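Local coordinates for carboxylesterase (Ferroplasma acidiphilum, PDB 3WJ2), which is a carboxylesterase of the alpha/beta hydrolase fold, adapted to low pH, that probably hydrolyses carboxylic esters, at residues N66-D71 against N91-D96; L182-L187 against S283-E288; E28-R33 against A118-F123. All coordinates share one frame; numbering follows the deposited sequence.

Contact 1: N66-D71 against N91-D96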
loop_
_atom_site.group_PDB
_atom_site.type_symbol
_atom_site.label_atom_id
_atom_site.label_comp_id
_atom_site.label_asym_id
_atom_site.label_seq_id
_atom_site.Cartn_x
_atom_site.Cartn_y
_atom_site.Cartn_z
ATOM N N ASN B 66 -3.779 41.761 -4.353
ATOM C CA ASN B 66 -2.327 41.993 -4.411
ATOM C C ASN B 66 -1.645 40.905 -5.231
ATOM O O ASN B 66 -2.062 39.721 -5.208
ATOM C CB ASN B 66 -1.668 42.006 -3.038
ATOM C CG ASN B 66 -2.081 43.177 -2.177
ATOM O OD1 ASN B 66 -2.250 43.069 -0.929
ATOM N ND2 ASN B 66 -2.195 44.290 -2.797
ATOM N N ALA B 67 -0.569 41.257 -5.952
ATOM C CA ALA B 67 0.317 40.272 -6.650
ATOM C C ALA B 67 1.748 40.714 -6.562
ATOM O O ALA B 67 2.008 41.943 -6.595
ATOM C CB ALA B 67 -0.049 40.087 -8.038
ATOM N N ARG B 68 2.664 39.782 -6.345
ATOM C CA ARG B 68 4.098 40.123 -6.372
ATOM C C ARG B 68 4.774 39.348 -7.459
ATOM O O ARG B 68 4.710 38.083 -7.465
ATOM C CB ARG B 68 4.745 39.917 -5.003
ATOM C CG ARG B 68 6.222 40.213 -4.987
ATOM C CD ARG B 68 6.785 40.220 -3.600
ATOM N NE ARG B 68 6.228 41.330 -2.776
ATOM C CZ ARG B 68 6.231 41.433 -1.440
ATOM N NH1 ARG B 68 6.757 40.473 -0.621
ATOM N NH2 ARG B 68 5.654 42.524 -0.886
ATOM N N MET B 69 5.521 40.042 -8.323
ATOM C CA MET B 69 6.237 39.459 -9.416
ATOM C C MET B 69 7.743 39.355 -9.098
ATOM O O MET B 69 8.338 40.296 -8.539
ATOM C CB MET B 69 6.064 40.341 -10.646
ATOM C CG MET B 69 6.600 39.797 -11.869
ATOM S SD MET B 69 8.373 39.795 -12.117
ATOM C CE MET B 69 9.047 41.513 -11.892
ATOM N N TYR B 70 8.292 38.154 -9.234
ATOM C CA TYR B 70 9.725 37.866 -8.929
ATOM C C TYR B 70 10.356 37.475 -10.212
ATOM O O TYR B 70 9.830 36.557 -10.930
ATOM C CB TYR B 70 9.847 36.664 -7.985
ATOM C CG TYR B 70 9.131 36.805 -6.687
ATOM C CD1 TYR B 70 9.796 37.257 -5.537
ATOM C CD2 TYR B 70 7.725 36.499 -6.565
ATOM C CE1 TYR B 70 9.140 37.343 -4.352
ATOM C CE2 TYR B 70 7.071 36.607 -5.422
ATOM C CZ TYR B 70 7.757 37.019 -4.245
ATOM O OH TYR B 70 7.124 37.087 -3.038
ATOM N N ASP B 71 11.502 38.075 -10.594
ATOM C CA ASP B 71 12.050 37.739 -11.892
ATOM C C ASP B 71 13.562 37.881 -11.752
ATOM O O ASP B 71 14.045 38.998 -11.483
ATOM C CB ASP B 71 11.559 38.749 -12.939
ATOM C CG ASP B 71 12.037 38.453 -14.336
ATOM O OD1 ASP B 71 12.674 37.397 -14.564
ATOM O OD2 ASP B 71 11.735 39.315 -15.234
ATOM N N ASN B 91 -0.138 34.207 2.718
ATOM C CA ASN B 91 -0.170 35.463 1.959
ATOM C C ASN B 91 1.176 35.660 1.277
ATOM O O ASN B 91 2.083 34.809 1.290
ATOM C CB ASN B 91 -0.583 36.656 2.888
ATOM C CG ASN B 91 0.383 36.857 4.015
ATOM O OD1 ASN B 91 1.603 36.814 3.849
ATOM N ND2 ASN B 91 -0.178 37.059 5.203
ATOM N N ILE B 92 1.278 36.754 0.521
ATOM C CA ILE B 92 2.452 37.004 -0.202
ATOM C C ILE B 92 3.699 37.038 0.710
ATOM O O ILE B 92 4.734 36.533 0.356
ATOM C CB ILE B 92 2.288 38.326 -1.006
ATOM C CG1 ILE B 92 1.507 38.046 -2.275
ATOM C CG2 ILE B 92 3.644 38.819 -1.422
ATOM C CD1 ILE B 92 0.952 39.293 -2.994
ATOM N N GLU B 93 3.571 37.677 1.864
ATOM C CA GLU B 93 4.718 37.771 2.731
ATOM C C GLU B 93 5.111 36.433 3.286
ATOM O O GLU B 93 6.335 36.178 3.280
ATOM C CB GLU B 93 4.511 38.762 3.916
ATOM C CG GLU B 93 4.210 40.229 3.430
ATOM C CD GLU B 93 5.241 40.852 2.484
ATOM O OE1 GLU B 93 6.411 40.437 2.411
ATOM O OE2 GLU B 93 4.816 41.754 1.719
ATOM N N THR B 94 4.137 35.557 3.635
ATOM C CA THR B 94 4.596 34.306 4.244
ATOM C C THR B 94 5.226 33.376 3.161
ATOM O O THR B 94 6.014 32.467 3.478
ATOM C CB THR B 94 3.551 33.565 4.997
ATOM O OG1 THR B 94 2.500 33.111 4.092
ATOM C CG2 THR B 94 2.837 34.426 6.025
ATOM N N TYR B 95 4.806 33.592 1.893
ATOM C CA TYR B 95 5.362 32.837 0.799
ATOM C C TYR B 95 6.561 33.486 0.169
ATOM O O TYR B 95 7.049 32.941 -0.780
ATOM C CB TYR B 95 4.200 32.561 -0.319
ATOM C CG TYR B 95 3.477 31.260 0.105
ATOM C CD1 TYR B 95 2.677 31.226 1.223
ATOM C CD2 TYR B 95 3.646 30.086 -0.695
ATOM C CE1 TYR B 95 2.019 29.965 1.644
ATOM C CE2 TYR B 95 2.990 28.934 -0.281
ATOM C CZ TYR B 95 2.254 28.864 0.849
ATOM O OH TYR B 95 1.658 27.694 1.237
ATOM N N ASP B 96 7.032 34.644 0.643
ATOM C CA ASP B 96 7.993 35.313 -0.152
ATOM C C ASP B 96 9.355 34.565 -0.298
ATOM O O ASP B 96 9.948 34.541 -1.391
ATOM C CB ASP B 96 8.185 36.698 0.578
ATOM C CG ASP B 96 9.031 37.683 -0.257
ATOM O OD1 ASP B 96 8.554 38.264 -1.271
ATOM O OD2 ASP B 96 10.255 37.755 0.108
HETATM O O HOH W 1 4.836 35.405 -2.210
#
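Asp-96 OD1 is gripped by two donors that arrive from opposite faces of its carboxylate plane: Tyr-70 OH gives it a hydrogen at 2.6 Å, and Arg-68 NH1 binds it at 2.9 Å. The other oxygen, OD2, pairs with Arg-100, so both carboxylate oxygens are held. Arg-68 runs out from its strand with CG anti to the backbone N and then bends at chi3 (-65°), which brings NH1 and NH2 end-on to Glu-93. NH1 donates to Glu-93 OE1 at 3.1 Å along a nearly straight line (166°), and NH2 reaches OE2 at 2.8 Å on its syn side. The two flat groups are not coplanar; their planes stand 58° apart. Ile-92 lies over one guanidinium face, CG2 coming within 3.6 Å of NH1, while Arg-68 NE pairs with Asp-55 of the edge strand. At the other end of Ile-92, CD1 rests 3.8 Å from Asn-66 CB. A water hydrogen-bonded to Ile-92 O donates to Tyr-70 OH at 3.0 Å, so this hydroxyl both gives and receives. One arginine held among three acids, its positive charge probably stabilising all of them, thus fastens strand 63-71 to the loop between strand 78-82 and helix 96-106, the loop whose start carries the His-Gly-Gly-Gly sequence characteristic of the hormone-sensitive lipase family of alpha/beta hydrolases.

Contact 2: L182-L187 against S283-E288; sequences LFYPSL and SATDFE
In this alpha/beta hydrolase Tyr-184, just past the C-terminal end of strand 180-183, meets Ala-284 in the loop after strand 271-280. Near its start that loop carries His-281, at the place where the fold usually has its catalytic histidine, and the His-281 ring meets the Tyr-184 ring edge-to-face. Phe-183 is joined by backbone bonds to Gly-154 and Ser-156 of the probable nucleophile elbow, so the contact sits beside the likely active site. The chain takes a left-handed conformation at Tyr-184, and CG lies between the backbone N and the carbonyl carbon (chi1 46°); Phe-183 CB thereby packs over one face of the tyrosine ring. Ala-284 CB rests against both aromatic side chains, 3.7 Å from Phe-183 CD1 and 3.3 Å from Tyr-184 OH. Tyr-98 of helix 96-106 touches both Phe-183 and Ala-284, adding to this buried cluster. Ser-283 OG comes within 3.5 Å of Tyr-184 CE2, but its polar partner is Asn-248 on the neighbouring strand. The tyrosine hydroxyl takes the amide hydrogen of the loop: Ala-284 N approaches near the ring plane and donates to Tyr-184 OH at 3.0 Å, in a bent bond of 136°. A buried backbone N-H is satisfied in this way. Beyond it a water bridges the hydroxyls of Tyr-184 and Thr-285, lying 2.6 Å from Tyr-184 OH and 2.7 Å from Thr-285 OG1.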
loop_
_atom_site.group_PDB
_atom_site.type_symbol
_atom_site.label_atom_id
_atom_site.label_comp_id
_atom_site.label_asym_id
_atom_site.label_seq_id
_atom_site.Cartn_x
_atom_site.Cartn_y
_atom_site.Cartn_z
ATOM N N LEU B 182 1.399 21.310 -9.942
ATOM C CA LEU B 182 0.522 21.093 -8.782
ATOM C C LEU B 182 1.318 20.430 -7.685
ATOM O O LEU B 182 1.569 19.240 -7.691
ATOM C CB LEU B 182 -0.670 20.086 -9.175
ATOM C CG LEU B 182 -1.429 20.605 -10.418
ATOM C CD1 LEU B 182 -2.460 19.472 -10.872
ATOM C CD2 LEU B 182 -2.152 21.953 -10.241
ATOM N N PHE B 183 1.643 21.225 -6.628
ATOM C CA PHE B 183 2.261 20.572 -5.481
ATOM C C PHE B 183 1.187 20.200 -4.503
ATOM O O PHE B 183 0.504 21.035 -3.851
ATOM C CB PHE B 183 3.210 21.657 -4.742
ATOM C CG PHE B 183 4.501 21.907 -5.447
ATOM C CD1 PHE B 183 5.620 21.123 -5.173
ATOM C CD2 PHE B 183 4.622 23.029 -6.315
ATOM C CE1 PHE B 183 6.821 21.338 -5.899
ATOM C CE2 PHE B 183 5.861 23.279 -7.010
ATOM C CZ PHE B 183 6.953 22.447 -6.749
ATOM N N TYR B 184 1.007 18.860 -4.392
ATOM C CA TYR B 184 0.068 18.268 -3.423
ATOM C C TYR B 184 -1.255 19.057 -3.215
ATOM O O TYR B 184 -1.635 19.474 -2.081
ATOM C CB TYR B 184 0.792 17.926 -2.075
ATOM C CG TYR B 184 1.692 19.023 -1.542
ATOM C CD1 TYR B 184 1.140 19.984 -0.725
ATOM C CD2 TYR B 184 3.035 19.029 -1.935
ATOM C CE1 TYR B 184 2.045 20.988 -0.191
ATOM C CE2 TYR B 184 3.937 19.962 -1.432
ATOM C CZ TYR B 184 3.390 20.902 -0.602
ATOM O OH TYR B 184 4.265 21.934 -0.107
ATOM N N PRO B 185 -2.105 19.156 -4.295
ATOM C CA PRO B 185 -3.369 19.873 -4.138
ATOM C C PRO B 185 -4.412 19.077 -3.267
ATOM O O PRO B 185 -4.343 17.820 -3.216
ATOM C CB PRO B 185 -3.966 19.829 -5.567
ATOM C CG PRO B 185 -3.199 18.705 -6.297
ATOM C CD PRO B 185 -1.771 18.704 -5.644
ATOM N N SER B 186 -5.347 19.789 -2.662
ATOM C CA SER B 186 -6.584 19.173 -2.139
ATOM C C SER B 186 -7.436 18.976 -3.443
ATOM O O SER B 186 -7.403 19.820 -4.375
ATOM C CB SER B 186 -7.236 19.982 -1.024
ATOM O OG SER B 186 -7.324 21.347 -1.513
ATOM N N LEU B 187 -8.047 17.844 -3.667
ATOM C CA LEU B 187 -8.789 17.715 -4.899
ATOM C C LEU B 187 -10.201 17.095 -4.740
ATOM O O LEU B 187 -10.990 17.019 -5.722
ATOM C CB LEU B 187 -8.064 16.775 -5.833
ATOM C CG LEU B 187 -6.719 17.331 -6.421
ATOM C CD1 LEU B 187 -5.917 16.097 -7.002
ATOM C CD2 LEU B 187 -6.946 18.407 -7.418
ATOM N N SER B 283 5.826 19.919 2.248
ATOM C CA SER B 283 7.256 19.675 2.004
ATOM C C SER B 283 7.889 20.800 1.141
ATOM O O SER B 283 9.014 21.213 1.409
ATOM C CB SER B 283 7.514 18.363 1.332
ATOM O OG SER B 283 6.662 18.331 0.146
ATOM N N ALA B 284 7.203 21.301 0.118
ATOM C CA ALA B 284 7.816 22.297 -0.766
ATOM C C ALA B 284 8.119 23.595 -0.013
ATOM O O ALA B 284 9.197 24.134 -0.297
ATOM C CB ALA B 284 6.894 22.545 -1.947
ATOM N N THR B 285 7.192 24.033 0.811
ATOM C CA THR B 285 7.410 25.289 1.526
ATOM C C THR B 285 8.365 24.975 2.673
ATOM O O THR B 285 8.842 25.960 3.313
ATOM C CB THR B 285 6.131 25.954 1.879
ATOM O OG1 THR B 285 5.221 25.028 2.457
ATOM C CG2 THR B 285 5.493 26.637 0.642
ATOM N N ASP B 286 8.647 23.702 2.951
ATOM C CA ASP B 286 9.723 23.343 3.939
ATOM C C ASP B 286 11.105 23.250 3.330
ATOM O O ASP B 286 11.998 22.628 3.911
ATOM C CB ASP B 286 9.363 22.013 4.555
ATOM C CG ASP B 286 8.114 22.048 5.347
ATOM O OD1 ASP B 286 7.631 23.108 5.796
ATOM O OD2 ASP B 286 7.517 20.908 5.549
ATOM N N PHE B 287 11.357 23.833 2.165
ATOM C CA PHE B 287 12.585 23.697 1.469
ATOM C C PHE B 287 13.840 24.189 2.255
ATOM O O PHE B 287 14.942 23.827 1.875
ATOM C CB PHE B 287 12.604 24.378 0.086
ATOM C CG PHE B 287 12.659 25.901 0.189
ATOM C CD1 PHE B 287 13.841 26.565 -0.156
ATOM C CD2 PHE B 287 11.552 26.604 0.662
ATOM C CE1 PHE B 287 13.830 28.010 -0.032
ATOM C CE2 PHE B 287 11.522 28.015 0.832
ATOM C CZ PHE B 287 12.683 28.705 0.447
ATOM N N GLU B 288 13.576 24.989 3.273
ATOM C CA GLU B 288 14.761 25.468 4.022
ATOM C C GLU B 288 15.115 24.490 5.115
ATOM O O GLU B 288 16.136 24.690 5.811
ATOM C CB GLU B 288 14.422 26.854 4.608
ATOM C CG GLU B 288 14.259 27.893 3.547
ATOM C CD GLU B 288 13.425 29.112 4.019
ATOM O OE1 GLU B 288 12.355 28.928 4.676
ATOM O OE2 GLU B 288 13.799 30.263 3.701
HETATM O O HOH W 2 3.105 23.921 1.194
#

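Contact 3: E28-R33 against A118-F123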
loop_
_atom_site.group_PDB
_atom_site.type_symbol
_atom_site.label_atom_id
_atom_site.label_comp_id
_atom_site.label_asym_id
_atom_site.label_seq_id
_atom_site.Cartn_x
_atom_site.Cartn_y
_atom_site.Cartn_z
ATOM N N GLU B 28 -11.017 30.526 16.484
ATOM C CA GLU B 28 -11.734 31.356 15.516
ATOM C C GLU B 28 -10.824 31.600 14.322
ATOM O O GLU B 28 -9.594 31.759 14.498
ATOM C CB GLU B 28 -12.196 32.678 16.128
ATOM C CG GLU B 28 -13.357 32.481 17.178
ATOM C CD GLU B 28 -14.602 31.773 16.587
ATOM O OE1 GLU B 28 -15.053 32.157 15.476
ATOM O OE2 GLU B 28 -15.136 30.822 17.245
ATOM N N PRO B 29 -11.383 31.536 13.100
ATOM C CA PRO B 29 -10.467 31.606 11.932
ATOM C C PRO B 29 -9.547 32.804 11.863
ATOM O O PRO B 29 -8.374 32.629 11.490
ATOM C CB PRO B 29 -11.402 31.596 10.719
ATOM C CG PRO B 29 -12.769 31.353 11.280
ATOM C CD PRO B 29 -12.771 31.207 12.735
ATOM N N ALA B 30 -10.016 34.017 12.151
ATOM C CA ALA B 30 -9.109 35.173 12.038
ATOM C C ALA B 30 -7.931 35.070 13.057
ATOM O O ALA B 30 -6.789 35.444 12.770
ATOM C CB ALA B 30 -9.875 36.488 12.266
ATOM N N MET B 31 -8.220 34.515 14.235
ATOM C CA MET B 31 -7.101 34.320 15.206
ATOM C C MET B 31 -6.119 33.282 14.758
ATOM O O MET B 31 -4.911 33.447 14.860
ATOM C CB MET B 31 -7.725 33.855 16.541
ATOM C CG MET B 31 -8.558 34.932 17.134
ATOM S SD MET B 31 -7.362 35.848 18.162
ATOM C CE MET B 31 -7.388 34.600 19.454
ATOM N N LEU B 32 -6.650 32.194 14.161
ATOM C CA LEU B 32 -5.776 31.150 13.660
ATOM C C LEU B 32 -4.898 31.641 12.516
ATOM O O LEU B 32 -3.749 31.305 12.441
ATOM C CB LEU B 32 -6.610 29.951 13.217
ATOM C CG LEU B 32 -5.880 28.793 12.593
ATOM C CD1 LEU B 32 -5.016 28.075 13.685
ATOM C CD2 LEU B 32 -6.923 27.869 12.082
ATOM N N ARG B 33 -5.456 32.447 11.637
ATOM C CA ARG B 33 -4.717 33.025 10.519
ATOM C C ARG B 33 -3.560 33.859 11.046
ATOM O O ARG B 33 -2.456 33.756 10.595
ATOM C CB ARG B 33 -5.671 33.903 9.707
ATOM C CG ARG B 33 -5.001 34.696 8.520
ATOM C CD ARG B 33 -5.971 35.584 7.813
ATOM N NE ARG B 33 -7.014 34.755 7.200
ATOM C CZ ARG B 33 -8.313 34.886 7.410
ATOM N NH1 ARG B 33 -8.817 35.871 8.221
ATOM N NH2 ARG B 33 -9.189 34.038 6.835
ATOM N N ALA B 118 -11.100 32.340 3.138
ATOM C CA ALA B 118 -12.293 31.910 3.857
ATOM C C ALA B 118 -12.005 31.962 5.357
ATOM O O ALA B 118 -10.812 31.994 5.778
ATOM C CB ALA B 118 -12.549 30.439 3.478
ATOM N N PRO B 119 -13.090 32.064 6.175
ATOM C CA PRO B 119 -14.517 32.017 5.828
ATOM C C PRO B 119 -15.099 33.362 5.465
ATOM O O PRO B 119 -16.295 33.396 5.080
ATOM C CB PRO B 119 -15.179 31.533 7.167
ATOM C CG PRO B 119 -14.243 32.186 8.185
ATOM C CD PRO B 119 -12.861 32.054 7.631
ATOM N N GLU B 120 -14.277 34.429 5.532
ATOM C CA GLU B 120 -14.827 35.716 5.176
ATOM C C GLU B 120 -15.285 35.704 3.733
ATOM O O GLU B 120 -16.276 36.351 3.385
ATOM C CB GLU B 120 -13.849 36.852 5.459
ATOM C CG GLU B 120 -13.440 36.998 6.937
ATOM C CD GLU B 120 -12.216 36.148 7.370
ATOM O OE1 GLU B 120 -11.654 36.443 8.455
ATOM O OE2 GLU B 120 -11.787 35.239 6.625
ATOM N N HIS B 121 -14.566 34.939 2.911
ATOM C CA HIS B 121 -14.842 34.839 1.493
ATOM C C HIS B 121 -14.887 33.324 1.181
ATOM O O HIS B 121 -13.829 32.654 1.135
ATOM C CB HIS B 121 -13.805 35.542 0.622
ATOM C CG HIS B 121 -13.656 36.983 0.935
ATOM N ND1 HIS B 121 -14.496 37.953 0.434
ATOM C CD2 HIS B 121 -12.763 37.607 1.728
ATOM C CE1 HIS B 121 -14.137 39.123 0.954
ATOM N NE2 HIS B 121 -13.101 38.937 1.745
ATOM N N LYS B 122 -16.081 32.817 1.031
ATOM C CA LYS B 122 -16.253 31.387 0.798
ATOM C C LYS B 122 -16.188 31.051 -0.679
ATOM O O LYS B 122 -16.268 31.957 -1.574
ATOM C CB LYS B 122 -17.605 30.952 1.411
ATOM C CG LYS B 122 -17.404 30.808 2.936
ATOM C CD LYS B 122 -18.665 30.450 3.609
ATOM C CE LYS B 122 -18.449 30.240 5.047
ATOM N NZ LYS B 122 -17.935 28.898 5.466
ATOM N N PHE B 123 -16.083 29.750 -0.962
ATOM C CA PHE B 123 -16.207 29.301 -2.350
ATOM C C PHE B 123 -17.458 29.863 -2.941
ATOM O O PHE B 123 -18.549 29.877 -2.281
ATOM C CB PHE B 123 -16.277 27.755 -2.380
ATOM C CG PHE B 123 -16.455 27.186 -3.756
ATOM C CD1 PHE B 123 -15.389 27.088 -4.628
ATOM C CD2 PHE B 123 -17.758 26.885 -4.228
ATOM C CE1 PHE B 123 -15.488 26.594 -5.913
ATOM C CE2 PHE B 123 -17.919 26.350 -5.572
ATOM C CZ PHE B 123 -16.836 26.220 -6.417
#
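Arg-33, on the first turns of helix 29-43, stretches across to the loop 118-123 and takes hold of Glu-120. From CB the chain runs extended through CG to CD, with CG anti to the backbone N, and carries the charge clear of the helix; a bend at chi3 (-63°) then turns the guanidinium toward the loop. NE binds the carbonyl oxygen of Leu-88, which fixes one edge of the flat group. At the tip NH1 donates to Glu-120 OE1 at 2.9 Å, almost straight (168°) and in the guanidinium plane. NH2 donates to Glu-120 OE2, also at 2.9 Å, through the syn lone pair of that oxygen but at a more bent angle of 145°, because the two planes are turned against each other. NH2 also lies 2.8 Å from Ala-118 O, at an angle too poor for a hydrogen bond. Its remaining neighbour in the loop is Pro-119 CD, 4.2 Å away. Glu-120 comes from the opposite direction, its own chain folded at chi2. Beside this pair two prolines meet tightly: Pro-29 CB is only 3.4 Å from Pro-119 CD, and Pro-29 CG 3.5 Å from Pro-119 CG. The peptide bond before Pro-119 is cis. Met-216 of helix 207-217 touches both rings and ties helix 29-43 and the loop to a third element. The two-pronged salt bridge lies at the surface, where the arginine probably lowers the pKa of Glu-120; in strongly acidic surroundings, protonation of that carboxylate would be expected to weaken the pair.

From the N terminus the chain enters helix 29-43, whose first turn waits for the loop after strand 109-113; contact 3 closes that long excursion of 84 residues. Nested inside it, contact 1 closes a shorter loop, bringing strand 63-71 to the approach of helix 96-106. Contact 2 comes later, in series with both: it opens at the end of strand 180-183 and closes after strand 271-280, with 95 residues between its segments. Contacts 1 and 2 reach the same sheet and touch through Tyr-95 CE2 and Thr-285 CG2, 3.5 Å apart. Contact 3 stays separate, its centre about 20 Å from that of contact 1, and joins helix 29-43 to the loop between strand 109-113 and helix 125-139.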